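Local coordinates for anthranilate synthase component I (Streptococcus pneumoniae serotype 4, PDB 5KCK), which is an anthranilate synthase component I, a mixed alpha/beta protein built on large antiparallel sheets, at residues Asp176-His187 and Arg217-Asp228; Pro112-Asp120 and Ile413-Val421. All coordinates share one frame; numbering follows the deposited sequence.

Contact 1: Asp176-His187 and Arg217-Asp228; sequences DLDLSPLDFKPH and RFSAEVTGNPFD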
loop_
_atom_site.group_PDB
_atom_site.type_symbol
_atom_site.label_atom_id
_atom_site.label_comp_id
_atom_site.label_asym_id
_atom_site.label_seq_id
_atom_site.Cartn_x
_atom_site.Cartn_y
_atom_site.Cartn_z
ATOM N N ASP A 176 9.170 -20.142 -8.147
ATOM C CA ASP A 176 9.665 -18.878 -8.664
ATOM C C ASP A 176 8.968 -18.532 -9.975
ATOM O O ASP A 176 8.402 -19.392 -10.655
ATOM C CB ASP A 176 11.176 -18.945 -8.844
ATOM C CG ASP A 176 11.880 -19.413 -7.587
ATOM O OD1 ASP A 176 11.947 -20.642 -7.365
ATOM O OD2 ASP A 176 12.344 -18.553 -6.811
ATOM N N LEU A 177 8.993 -17.246 -10.314
ATOM C CA LEU A 177 8.304 -16.779 -11.509
ATOM C C LEU A 177 8.966 -17.351 -12.758
ATOM O O LEU A 177 10.194 -17.330 -12.891
ATOM C CB LEU A 177 8.287 -15.249 -11.559
ATOM C CG LEU A 177 7.361 -14.560 -10.549
ATOM C CD1 LEU A 177 7.166 -13.077 -10.862
ATOM C CD2 LEU A 177 6.028 -15.264 -10.527
ATOM N N ASP A 178 8.140 -17.885 -13.660
ATOM C CA ASP A 178 8.594 -18.449 -14.930
ATOM C C ASP A 178 8.610 -17.327 -15.967
ATOM O O ASP A 178 7.758 -17.237 -16.857
ATOM C CB ASP A 178 7.692 -19.613 -15.335
ATOM C CG ASP A 178 8.152 -20.320 -16.601
ATOM O OD1 ASP A 178 9.269 -20.049 -17.088
ATOM O OD2 ASP A 178 7.382 -21.167 -17.103
ATOM N N LEU A 179 9.609 -16.447 -15.839
ATOM C CA LEU A 179 9.726 -15.294 -16.735
ATOM C C LEU A 179 10.806 -15.474 -17.790
ATOM O O LEU A 179 11.735 -14.666 -17.876
ATOM C CB LEU A 179 10.035 -14.013 -15.956
ATOM C CG LEU A 179 9.051 -13.508 -14.907
ATOM C CD1 LEU A 179 9.559 -12.196 -14.308
ATOM C CD2 LEU A 179 7.692 -13.352 -15.539
ATOM N N SER A 180 10.687 -16.502 -18.614
ATOM C CA SER A 180 11.582 -16.631 -19.752
ATOM C C SER A 180 11.436 -15.402 -20.650
ATOM O O SER A 180 10.306 -15.007 -20.975
ATOM C CB SER A 180 11.269 -17.914 -20.525
ATOM O OG SER A 180 12.146 -18.096 -21.619
ATOM N N PRO A 181 12.530 -14.768 -21.061
ATOM C CA PRO A 181 12.415 -13.566 -21.892
ATOM C C PRO A 181 12.193 -13.892 -23.363
ATOM O O PRO A 181 12.723 -14.864 -23.907
ATOM C CB PRO A 181 13.759 -12.856 -21.675
ATOM C CG PRO A 181 14.723 -13.935 -21.210
ATOM C CD PRO A 181 13.933 -15.198 -20.906
ATOM N N LEU A 182 11.397 -13.048 -24.007
ATOM C CA LEU A 182 10.969 -13.271 -25.380
ATOM C C LEU A 182 11.899 -12.585 -26.373
ATOM O O LEU A 182 12.459 -11.517 -26.105
ATOM C CB LEU A 182 9.543 -12.760 -25.572
ATOM C CG LEU A 182 8.487 -13.413 -24.688
ATOM C CD1 LEU A 182 7.344 -12.442 -24.428
ATOM C CD2 LEU A 182 7.979 -14.668 -25.351
ATOM N N ASP A 183 12.054 -13.208 -27.536
ATOM C CA ASP A 183 12.820 -12.634 -28.638
ATOM C C ASP A 183 11.832 -12.011 -29.620
ATOM O O ASP A 183 11.297 -12.693 -30.498
ATOM C CB ASP A 183 13.695 -13.685 -29.307
ATOM C CG ASP A 183 14.571 -13.096 -30.405
ATOM O OD1 ASP A 183 14.694 -11.851 -30.461
ATOM O OD2 ASP A 183 15.147 -13.873 -31.202
ATOM N N PHE A 184 11.603 -10.707 -29.475
ATOM C CA PHE A 184 10.620 -10.006 -30.289
ATOM C C PHE A 184 11.194 -9.657 -31.656
ATOM O O PHE A 184 12.317 -9.157 -31.760
ATOM C CB PHE A 184 10.150 -8.743 -29.574
ATOM C CG PHE A 184 9.117 -8.997 -28.519
ATOM C CD1 PHE A 184 7.777 -9.087 -28.854
ATOM C CD2 PHE A 184 9.483 -9.156 -27.196
ATOM C CE1 PHE A 184 6.812 -9.324 -27.882
ATOM C CE2 PHE A 184 8.526 -9.396 -26.219
ATOM C CZ PHE A 184 7.189 -9.477 -26.565
ATOM N N LYS A 185 10.416 -9.921 -32.707
ATOM C CA LYS A 185 10.831 -9.594 -34.058
ATOM C C LYS A 185 9.917 -8.524 -34.643
ATOM O O LYS A 185 8.705 -8.549 -34.404
ATOM C CB LYS A 185 10.802 -10.834 -34.962
ATOM C CG LYS A 185 11.498 -12.071 -34.379
ATOM C CD LYS A 185 13.010 -11.956 -34.428
ATOM C CE LYS A 185 13.678 -13.278 -34.069
ATOM N NZ LYS A 185 15.151 -13.252 -34.324
ATOM N N PRO A 186 10.456 -7.579 -35.409
ATOM C CA PRO A 186 9.611 -6.514 -35.961
ATOM C C PRO A 186 8.702 -7.043 -37.058
ATOM O O PRO A 186 9.011 -8.024 -37.735
ATOM C CB PRO A 186 10.625 -5.512 -36.519
ATOM C CG PRO A 186 11.815 -6.359 -36.884
ATOM C CD PRO A 186 11.861 -7.465 -35.844
ATOM N N HIS A 187 7.555 -6.388 -37.225
ATOM C CA HIS A 187 6.652 -6.783 -38.293
ATOM C C HIS A 187 6.875 -6.005 -39.580
ATOM O O HIS A 187 6.372 -6.418 -40.630
ATOM C CB HIS A 187 5.197 -6.641 -37.842
ATOM C CG HIS A 187 4.737 -7.766 -36.972
ATOM N ND1 HIS A 187 3.425 -8.184 -36.925
ATOM C CD2 HIS A 187 5.418 -8.569 -36.120
ATOM C CE1 HIS A 187 3.316 -9.195 -36.080
ATOM N NE2 HIS A 187 4.512 -9.448 -35.577
ATOM N N ARG A 217 4.427 -2.863 -34.756
ATOM C CA ARG A 217 4.103 -4.063 -34.008
ATOM C C ARG A 217 5.340 -4.954 -33.924
ATOM O O ARG A 217 6.206 -4.923 -34.805
ATOM C CB ARG A 217 2.937 -4.798 -34.663
ATOM C CG ARG A 217 2.569 -6.128 -34.042
ATOM C CD ARG A 217 1.301 -6.642 -34.681
ATOM N NE ARG A 217 0.182 -5.760 -34.386
ATOM C CZ ARG A 217 -0.983 -5.782 -35.026
ATOM N NH1 ARG A 217 -1.179 -6.644 -36.017
ATOM N NH2 ARG A 217 -1.951 -4.943 -34.673
ATOM N N PHE A 218 5.432 -5.711 -32.830
ATOM C CA PHE A 218 6.495 -6.684 -32.618
ATOM C C PHE A 218 5.865 -7.943 -32.048
ATOM O O PHE A 218 4.837 -7.875 -31.370
ATOM C CB PHE A 218 7.580 -6.164 -31.659
ATOM C CG PHE A 218 8.187 -4.855 -32.077
ATOM C CD1 PHE A 218 7.550 -3.654 -31.782
ATOM C CD2 PHE A 218 9.390 -4.824 -32.768
ATOM C CE1 PHE A 218 8.101 -2.442 -32.174
ATOM C CE2 PHE A 218 9.948 -3.619 -33.167
ATOM C CZ PHE A 218 9.303 -2.426 -32.866
ATOM N N SER A 219 6.470 -9.096 -32.325
ATOM C CA SER A 219 5.917 -10.313 -31.749
ATOM C C SER A 219 7.004 -11.360 -31.550
ATOM O O SER A 219 8.058 -11.325 -32.183
ATOM C CB SER A 219 4.765 -10.870 -32.600
ATOM O OG SER A 219 5.212 -11.380 -33.840
ATOM N N ALA A 220 6.729 -12.288 -30.633
ATOM C CA ALA A 220 7.640 -13.373 -30.301
ATOM C C ALA A 220 6.854 -14.647 -30.032
ATOM O O ALA A 220 5.702 -14.604 -29.590
ATOM C CB ALA A 220 8.489 -13.043 -29.068
ATOM N N GLU A 221 7.498 -15.782 -30.297
ATOM C CA GLU A 221 6.973 -17.069 -29.857
ATOM C C GLU A 221 6.874 -17.093 -28.336
ATOM O O GLU A 221 7.851 -16.801 -27.641
ATOM C CB GLU A 221 7.891 -18.191 -30.336
ATOM C CG GLU A 221 8.047 -18.289 -31.835
ATOM C CD GLU A 221 9.116 -19.289 -32.225
ATOM O OE1 GLU A 221 10.304 -19.021 -31.949
ATOM O OE2 GLU A 221 8.772 -20.349 -32.790
ATOM N N VAL A 222 5.694 -17.436 -27.813
ATOM C CA VAL A 222 5.495 -17.373 -26.366
ATOM C C VAL A 222 6.397 -18.392 -25.689
ATOM O O VAL A 222 6.492 -19.548 -26.116
ATOM C CB VAL A 222 4.023 -17.593 -25.980
ATOM C CG1 VAL A 222 3.150 -16.508 -26.568
ATOM C CG2 VAL A 222 3.528 -18.976 -26.412
ATOM N N THR A 223 7.093 -17.950 -24.652
ATOM C CA THR A 223 7.833 -18.832 -23.769
ATOM C C THR A 223 7.558 -18.384 -22.345
ATOM O O THR A 223 7.296 -17.205 -22.090
ATOM C CB THR A 223 9.339 -18.817 -24.073
ATOM O OG1 THR A 223 10.039 -19.590 -23.092
ATOM C CG2 THR A 223 9.875 -17.393 -24.071
ATOM N N GLY A 224 7.585 -19.330 -21.427
ATOM C CA GLY A 224 7.267 -19.014 -20.057
ATOM C C GLY A 224 5.772 -18.943 -19.810
ATOM O O GLY A 224 4.941 -19.365 -20.619
ATOM N N ASN A 225 5.435 -18.368 -18.657
ATOM C CA ASN A 225 4.078 -18.350 -18.133
ATOM C C ASN A 225 3.488 -16.954 -18.272
ATOM O O ASN A 225 4.062 -15.993 -17.736
ATOM C CB ASN A 225 4.100 -18.787 -16.665
ATOM C CG ASN A 225 2.711 -18.995 -16.074
ATOM O OD1 ASN A 225 1.733 -18.366 -16.479
ATOM N ND2 ASN A 225 2.631 -19.875 -15.086
ATOM N N PRO A 226 2.351 -16.791 -18.959
ATOM C CA PRO A 226 1.772 -15.438 -19.105
ATOM C C PRO A 226 1.325 -14.819 -17.792
ATOM O O PRO A 226 1.527 -13.619 -17.570
ATOM C CB PRO A 226 0.579 -15.669 -20.044
ATOM C CG PRO A 226 0.228 -17.124 -19.873
ATOM C CD PRO A 226 1.530 -17.828 -19.610
ATOM N N PHE A 227 0.699 -15.612 -16.920
ATOM C CA PHE A 227 0.249 -15.091 -15.634
ATOM C C PHE A 227 1.425 -14.612 -14.783
ATOM O O PHE A 227 1.330 -13.583 -14.104
ATOM C CB PHE A 227 -0.560 -16.160 -14.903
ATOM C CG PHE A 227 -1.219 -15.668 -13.660
ATOM C CD1 PHE A 227 -2.244 -14.744 -13.732
ATOM C CD2 PHE A 227 -0.805 -16.116 -12.415
ATOM C CE1 PHE A 227 -2.853 -14.273 -12.584
ATOM C CE2 PHE A 227 -1.414 -15.652 -11.263
ATOM C CZ PHE A 227 -2.439 -14.731 -11.346
ATOM N N ASP A 228 2.551 -15.332 -14.813
ATOM C CA ASP A 228 3.706 -14.857 -14.056
ATOM C C ASP A 228 4.228 -13.543 -14.613
ATOM O O ASP A 228 4.735 -12.707 -13.854
ATOM C CB ASP A 228 4.822 -15.903 -14.039
ATOM C CG ASP A 228 4.514 -17.074 -13.116
ATOM O OD1 ASP A 228 3.537 -16.991 -12.334
ATOM O OD2 ASP A 228 5.262 -18.074 -13.166
HETATM O O HOH W 1 6.666 -14.748 -18.241
HETATM O O HOH W 2 10.444 -15.114 -31.292
HETATM O O HOH W 3 7.732 -3.677 -36.790
#
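K185 and S219 form a hydrogen-bonded antiparallel pair, a case of an extended segment joining a sheet as a short strand, 185-186, beside strand 211-221. K185 N gives a nearly straight bond to S219 O (2.8 Å), S219 N returns one to K185 O, and H187 N continues the pairing to R217 O. Beyond the strands the backbone bonding resumes where N225 N meets D178 O. A water bridges D178 O and N225 O. D178 N instead reaches a side chain, D228 OD2 (2.9 Å), on the anti side of the carboxylate and 29° out of its plane.

Apolar contacts run from L182 to P186. A220 CB meets L182 CB and sits over one face of the F184 ring, a CH-pi contact, with D183 O close by. P186 CB meets F218 CE2, whose ring also packs on helix 433-446. In a second CH-pi contact R217 CG lies over the H187 ring, 3.8 Å from its centroid; the guanidinium beyond bonds to K386 O.

S180 OG, turned away from its own N (chi1 -178°), shares a hydrogen bond with T223 OG1 (3.0 Å). H187 ND1 hydrogen-bonds E385 OE2, and at the ring's edge, in plane, NE2 hydrogen-bonds S219 OG (2.7 Å), which also bonds R418 NH2.

Contact 2: Pro112-Asp120 and Ile413-Val421; sequences PEDTIGTPD and ILKNQRAYV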
loop_
_atom_site.group_PDB
_atom_site.type_symbol
_atom_site.label_atom_id
_atom_site.label_comp_id
_atom_site.label_asym_id
_atom_site.label_seq_id
_atom_site.Cartn_x
_atom_site.Cartn_y
_atom_site.Cartn_z
ATOM N N PRO A 112 -6.675 -2.577 -43.038
ATOM C CA PRO A 112 -5.665 -3.522 -43.540
ATOM C C PRO A 112 -5.846 -4.933 -43.006
ATOM O O PRO A 112 -6.704 -5.206 -42.157
ATOM C CB PRO A 112 -4.343 -2.919 -43.047
ATOM C CG PRO A 112 -4.649 -1.495 -42.719
ATOM C CD PRO A 112 -6.071 -1.489 -42.251
ATOM N N GLU A 113 -5.020 -5.835 -43.521
ATOM C CA GLU A 113 -5.057 -7.238 -43.138
ATOM C C GLU A 113 -4.863 -7.403 -41.633
ATOM O O GLU A 113 -4.042 -6.720 -41.015
ATOM C CB GLU A 113 -3.966 -7.992 -43.915
ATOM C CG GLU A 113 -3.759 -9.438 -43.521
ATOM C CD GLU A 113 -2.445 -9.987 -44.053
ATOM O OE1 GLU A 113 -1.757 -9.250 -44.791
ATOM O OE2 GLU A 113 -2.095 -11.141 -43.724
ATOM N N ASP A 114 -5.635 -8.314 -41.048
ATOM C CA ASP A 114 -5.534 -8.651 -39.633
ATOM C C ASP A 114 -4.588 -9.839 -39.479
ATOM O O ASP A 114 -4.916 -10.957 -39.883
ATOM C CB ASP A 114 -6.914 -8.978 -39.067
ATOM C CG ASP A 114 -6.905 -9.167 -37.566
ATOM O OD1 ASP A 114 -5.813 -9.231 -36.958
ATOM O OD2 ASP A 114 -8.007 -9.255 -36.987
ATOM N N THR A 115 -3.416 -9.601 -38.893
ATOM C CA THR A 115 -2.462 -10.670 -38.641
ATOM C C THR A 115 -2.607 -11.291 -37.255
ATOM O O THR A 115 -1.894 -12.251 -36.953
ATOM C CB THR A 115 -1.027 -10.162 -38.820
ATOM O OG1 THR A 115 -0.812 -9.028 -37.974
ATOM C CG2 THR A 115 -0.766 -9.774 -40.277
ATOM N N ILE A 116 -3.503 -10.785 -36.411
ATOM C CA ILE A 116 -3.706 -11.310 -35.065
ATOM C C ILE A 116 -5.044 -12.037 -34.943
ATOM O O ILE A 116 -5.107 -13.157 -34.433
ATOM C CB ILE A 116 -3.590 -10.190 -34.006
ATOM C CG1 ILE A 116 -2.194 -9.562 -34.017
ATOM C CG2 ILE A 116 -3.902 -10.737 -32.628
ATOM C CD1 ILE A 116 -2.006 -8.493 -32.934
ATOM N N GLY A 117 -6.128 -11.400 -35.377
ATOM C CA GLY A 117 -7.420 -12.056 -35.406
ATOM C C GLY A 117 -8.268 -11.917 -34.164
ATOM O O GLY A 117 -9.132 -12.764 -33.932
ATOM N N THR A 118 -8.052 -10.888 -33.350
ATOM C CA THR A 118 -8.964 -10.650 -32.244
ATOM C C THR A 118 -10.286 -10.102 -32.776
ATOM O O THR A 118 -10.319 -9.451 -33.826
ATOM C CB THR A 118 -8.373 -9.655 -31.244
ATOM O OG1 THR A 118 -7.799 -8.551 -31.954
ATOM C CG2 THR A 118 -7.307 -10.319 -30.384
ATOM N N PRO A 119 -11.392 -10.361 -32.083
ATOM C CA PRO A 119 -12.646 -9.698 -32.449
ATOM C C PRO A 119 -12.547 -8.200 -32.217
ATOM O O PRO A 119 -11.697 -7.709 -31.468
ATOM C CB PRO A 119 -13.687 -10.346 -31.525
ATOM C CG PRO A 119 -12.903 -11.012 -30.451
ATOM C CD PRO A 119 -11.584 -11.382 -31.044
ATOM N N ASP A 120 -13.437 -7.463 -32.873
ATOM C CA ASP A 120 -13.422 -6.019 -32.705
ATOM C C ASP A 120 -13.959 -5.594 -31.347
ATOM O O ASP A 120 -13.616 -4.507 -30.872
ATOM C CB ASP A 120 -14.196 -5.375 -33.845
ATOM C CG ASP A 120 -13.546 -5.649 -35.188
ATOM O OD1 ASP A 120 -12.513 -5.017 -35.476
ATOM O OD2 ASP A 120 -14.037 -6.519 -35.937
ATOM N N ILE A 413 -0.856 -8.773 -26.417
ATOM C CA ILE A 413 -1.827 -9.764 -26.863
ATOM C C ILE A 413 -1.112 -11.099 -26.999
ATOM O O ILE A 413 -0.107 -11.201 -27.717
ATOM C CB ILE A 413 -2.474 -9.374 -28.204
ATOM C CG1 ILE A 413 -2.901 -7.902 -28.210
ATOM C CG2 ILE A 413 -3.630 -10.306 -28.523
ATOM C CD1 ILE A 413 -3.783 -7.528 -27.064
ATOM N N LEU A 414 -1.649 -12.126 -26.347
ATOM C CA LEU A 414 -1.156 -13.497 -26.477
ATOM C C LEU A 414 -2.164 -14.294 -27.294
ATOM O O LEU A 414 -3.280 -14.551 -26.834
ATOM C CB LEU A 414 -0.933 -14.138 -25.111
ATOM C CG LEU A 414 0.510 -14.020 -24.621
ATOM C CD1 LEU A 414 0.881 -12.581 -24.405
ATOM C CD2 LEU A 414 0.690 -14.804 -23.357
ATOM N N LYS A 415 -1.765 -14.684 -28.498
ATOM C CA LYS A 415 -2.646 -15.406 -29.404
ATOM C C LYS A 415 -1.790 -16.058 -30.478
ATOM O O LYS A 415 -0.711 -15.560 -30.811
ATOM C CB LYS A 415 -3.683 -14.463 -30.030
ATOM C CG LYS A 415 -4.833 -15.145 -30.757
ATOM C CD LYS A 415 -5.812 -14.112 -31.310
ATOM C CE LYS A 415 -7.027 -14.785 -31.927
ATOM N NZ LYS A 415 -6.659 -15.884 -32.876
ATOM N N ASN A 416 -2.279 -17.177 -31.017
ATOM C CA ASN A 416 -1.585 -17.900 -32.087
ATOM C C ASN A 416 -0.202 -18.364 -31.637
ATOM O O ASN A 416 0.726 -18.458 -32.444
ATOM C CB ASN A 416 -1.473 -17.045 -33.355
ATOM C CG ASN A 416 -2.778 -16.354 -33.712
ATOM O OD1 ASN A 416 -3.836 -16.982 -33.749
ATOM N ND2 ASN A 416 -2.711 -15.048 -33.966
ATOM N N GLN A 417 -0.057 -18.622 -30.337
ATOM C CA GLN A 417 1.208 -19.025 -29.722
ATOM C C GLN A 417 2.285 -17.949 -29.851
ATOM O O GLN A 417 3.482 -18.246 -29.776
ATOM C CB GLN A 417 1.698 -20.357 -30.304
ATOM C CG GLN A 417 0.629 -21.442 -30.351
ATOM C CD GLN A 417 0.539 -22.228 -29.059
ATOM O OE1 GLN A 417 -0.471 -22.179 -28.350
ATOM N NE2 GLN A 417 1.597 -22.973 -28.749
ATOM N N ARG A 418 1.880 -16.695 -30.037
ATOM C CA ARG A 418 2.796 -15.569 -30.115
ATOM C C ARG A 418 2.377 -14.500 -29.113
ATOM O O ARG A 418 1.254 -14.500 -28.608
ATOM C CB ARG A 418 2.841 -14.972 -31.530
ATOM C CG ARG A 418 3.445 -15.897 -32.564
ATOM C CD ARG A 418 3.606 -15.211 -33.920
ATOM N NE ARG A 418 4.696 -14.237 -33.942
ATOM C CZ ARG A 418 5.982 -14.559 -33.989
ATOM N NH1 ARG A 418 6.343 -15.836 -34.005
ATOM N NH2 ARG A 418 6.907 -13.607 -34.012
ATOM N N ALA A 419 3.300 -13.587 -28.821
ATOM C CA ALA A 419 3.040 -12.446 -27.952
ATOM C C ALA A 419 3.242 -11.178 -28.766
ATOM O O ALA A 419 4.327 -10.962 -29.316
ATOM C CB ALA A 419 3.965 -12.464 -26.734
ATOM N N TYR A 420 2.212 -10.340 -28.839
ATOM C CA TYR A 420 2.241 -9.148 -29.680
ATOM C C TYR A 420 2.279 -7.895 -28.818
ATOM O O TYR A 420 1.451 -7.729 -27.915
ATOM C CB TYR A 420 1.027 -9.085 -30.609
ATOM C CG TYR A 420 0.807 -10.311 -31.471
ATOM C CD1 TYR A 420 0.039 -11.380 -31.019
ATOM C CD2 TYR A 420 1.346 -10.387 -32.750
ATOM C CE1 TYR A 420 -0.173 -12.491 -31.819
ATOM C CE2 TYR A 420 1.138 -11.482 -33.552
ATOM C CZ TYR A 420 0.381 -12.533 -33.088
ATOM O OH TYR A 420 0.186 -13.628 -33.901
ATOM N N VAL A 421 3.221 -7.005 -29.115
ATOM C CA VAL A 421 3.233 -5.677 -28.516
ATOM C C VAL A 421 3.305 -4.648 -29.634
ATOM O O VAL A 421 3.747 -4.938 -30.747
ATOM C CB VAL A 421 4.403 -5.493 -27.530
ATOM C CG1 VAL A 421 4.217 -6.402 -26.333
ATOM C CG2 VAL A 421 5.719 -5.792 -28.228
#
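I116 lays its CG1-CD1 branch over the face of the Y420 ring, a compact case of a loop plugging onto a beta hairpin: strands 411-415 and 418-427 are joined by a type I' turn from K415 to R418, and the loop 112-120 lies against the hairpin's face. From CB the isoleucine splits into two branches. CG1, set anti to the carbonyl carbon (chi1 -62°), comes over the centre of the tyrosine ring, 3.8 Å from its centroid and only 8° off the normal, a CH-pi contact. The branch then runs on extended, and CD1 reaches the root of the ring, 3.7 Å from Y420 CG. The other branch, CG2, turns to the neighbouring strand, where it touches I413 CG2 at 4.1 Å and K415 CD; T118 CG2 adds a methyl to the same I413 atom.

The carbonyl of I116 supplies the polar half. N416 ND2 donates to I116 O (3.1 Å, with an N-H...O angle of 168°), in the carbonyl plane and on a lone pair. The same nitrogen also bonds to Y420 OH, nearly within the amide plane, so two acceptors fix the amide's rotation, and N416 OD1 takes a bond from K415 NZ at 3.2 Å. On the loop side, D114 OD1 accepts from I116 N and G117 N, the first an Asx turn, the second extending it to an Asx motif, both donors coming from the same face of the carboxylate.

Around this pair, I116 also touches R217 of strand 211-221, T118 and K415 pack on Y250 of strand 250-254, and the loop itself leads from strand 92-97 into strand 121-126.

Both contacts use the same antiparallel sheet, in which strands 211-221 and 418-427 are neighbours: F218 N bonds to V421 O and A220 O to A419 N, joining contact 1 to contact 2. Contact 1 extends that sheet, largely through backbone bonds; it is buried around 217-220, F184 and D228 but exposed along much of 176-187. Contact 2, half buried with I116, T118, I413 and Y420 inside, is smaller (302 Å² against 921 Å²) and relies on side-chain packing over the hairpin, with a single hydrogen bond across. In sequence, contact 1 is nested inside the loop that contact 2 closes. A weak hydrogen bond from R217 NH1 to T115 OG1 also links them; T115 OG1 bonds E385, to which R217 makes only a long, weak ion pair.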